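Local structure of 4-oxalocrotonate decarboxylase NahK (Pseudomonas putida, 5D2K) at residues Arg56-Glu59 against Ala60-Asn63. The protein catalyses the metal-assisted decarboxylation of (3E)-2-oxohex-3-enedioate to 2-oxopent-4-enoate and CO2, a step in naphthalene degradation. The protein carries 1 engineered substitution. Sequence-based numbering, arbitrary orientation.
Sequences RRKE and ARGN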
loop_
_atom_site.group_PDB
_atom_site.type_symbol
_atom_site.label_atom_id
_atom_site.label_comp_id
_atom_site.label_asym_id
_atom_site.label_seq_id
_atom_site.Cartn_x
_atom_site.Cartn_y
_atom_site.Cartn_z
ATOM N N ARG A 56 3.629 -13.408 8.828
ATOM C CA ARG A 56 3.954 -14.238 9.977
ATOM C C ARG A 56 5.468 -14.273 10.251
ATOM O O ARG A 56 5.895 -14.185 11.405
ATOM C CB ARG A 56 3.424 -15.666 9.792
ATOM C CG ARG A 56 3.485 -16.483 11.084
ATOM C CD ARG A 56 3.583 -17.988 10.808
ATOM N NE ARG A 56 4.776 -18.300 10.025
ATOM C CZ ARG A 56 6.007 -18.375 10.523
ATOM N NH1 ARG A 56 6.228 -18.167 11.818
ATOM N NH2 ARG A 56 7.026 -18.647 9.721
ATOM N N ARG A 57 6.272 -14.380 9.198
ATOM C CA ARG A 57 7.723 -14.357 9.360
ATOM C C ARG A 57 8.166 -13.063 10.050
ATOM O O ARG A 57 9.017 -13.076 10.943
ATOM C CB ARG A 57 8.419 -14.502 8.003
ATOM C CG ARG A 57 8.208 -15.870 7.337
ATOM C CD ARG A 57 8.840 -15.916 5.933
ATOM N NE ARG A 57 10.296 -15.773 5.953
ATOM C CZ ARG A 57 11.144 -16.770 6.209
ATOM N NH1 ARG A 57 10.691 -17.998 6.456
ATOM N NH2 ARG A 57 12.452 -16.542 6.214
ATOM N N LYS A 58 7.575 -11.945 9.638
ATOM C CA LYS A 58 7.970 -10.668 10.207
ATOM C C LYS A 58 7.509 -10.556 11.656
ATOM O O LYS A 58 8.267 -10.090 12.508
ATOM C CB LYS A 58 7.419 -9.504 9.365
ATOM C CG LYS A 58 8.066 -9.432 7.987
ATOM C CD LYS A 58 7.805 -8.084 7.314
ATOM C CE LYS A 58 8.378 -8.038 5.907
ATOM N NZ LYS A 58 9.861 -8.332 5.873
ATOM N N GLU A 59 6.285 -10.990 11.943
ATOM C CA GLU A 59 5.762 -10.984 13.307
ATOM C C GLU A 59 6.609 -11.855 14.235
ATOM O O GLU A 59 6.857 -11.495 15.392
ATOM C CB GLU A 59 4.307 -11.466 13.328
ATOM C CG GLU A 59 3.293 -10.480 12.740
ATOM C CD GLU A 59 1.931 -11.118 12.467
ATOM O OE1 GLU A 59 1.871 -12.351 12.257
ATOM O OE2 GLU A 59 0.917 -10.380 12.455
ATOM N N ALA A 60 7.031 -13.011 13.715
ATOM C CA ALA A 60 7.786 -13.972 14.509
ATOM C C ALA A 60 9.147 -13.441 14.921
ATOM O O ALA A 60 9.688 -13.857 15.955
ATOM C CB ALA A 60 7.953 -15.281 13.741
ATOM N N ARG A 61 9.709 -12.528 14.134
ATOM C CA ARG A 61 11.003 -11.963 14.508
ATOM C C ARG A 61 10.854 -10.628 15.233
ATOM O O ARG A 61 11.847 -9.924 15.455
ATOM C CB ARG A 61 11.932 -11.838 13.284
ATOM C CG ARG A 61 11.645 -10.732 12.266
ATOM C CD ARG A 61 12.715 -10.711 11.151
ATOM N NE ARG A 61 12.718 -11.928 10.329
ATOM C CZ ARG A 61 12.068 -12.058 9.174
ATOM N NH1 ARG A 61 12.116 -13.209 8.502
ATOM N NH2 ARG A 61 11.343 -11.052 8.690
ATOM N N GLY A 62 9.621 -10.291 15.613
ATOM C CA GLY A 62 9.390 -9.154 16.489
ATOM C C GLY A 62 8.885 -7.877 15.836
ATOM O O GLY A 62 8.661 -6.874 16.531
ATOM N N ASN A 63 8.709 -7.885 14.518
ATOM C CA ASN A 63 8.138 -6.708 13.857
ATOM C C ASN A 63 6.682 -6.505 14.264
ATOM O O ASN A 63 5.902 -7.465 14.313
ATOM C CB ASN A 63 8.154 -6.810 12.321
ATOM C CG ASN A 63 9.523 -7.026 11.717
ATOM O OD1 ASN A 63 9.603 -7.299 10.518
ATOM N ND2 ASN A 63 10.593 -6.900 12.505
HETATM O O HOH W 1 11.369 -8.201 8.708
HETATM O O HOH W 2 5.605 -9.247 16.473
#
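The Arg-61 guanidinium lies back over the last helical turn, with Arg-57 O 3.7 Å above its plane, over the centre of one face. This fold-back follows from CG standing between backbone N and carbonyl carbon (chi1 74°) and from the bend at chi3. The Arg-57 guanidinium approaches obliquely, the two planes 63° apart; Glu-23 of helix 12-27 forms salt bridges with both arginines and with Lys-58, probably offsetting their like charges. Lys-58 runs alongside Arg-61 in the same direction, and a water joins Lys-58 NZ, Arg-61 NH2 and Asn-63 OD1, donating to OD1 at 2.7 Å. Lys-58 NZ also hydrogen-bonds Tyr-94 OH and pairs with Glu-26. Asn-63 OD1 rests on Lys-58 CB, at 3.3 Å. With an alanine in place of Asn-63, the water would probably lose the carbonyl oxygen it donates to, and Lys-58 CB and CG their OD1 contact. Asn-63 N bonds Lys-58 O at 3.0 Å and Gly-62 N bonds Glu-59 O at 3.0 Å, a Schellman motif with Gly-62 (phi 102°) as C-prime residue. It ends helix 44-60 just before strand 65-71, with Lys-58 packed against Leu-27 of helix 12-27 and against Phe-90 and Ala-92 of strand 87-92.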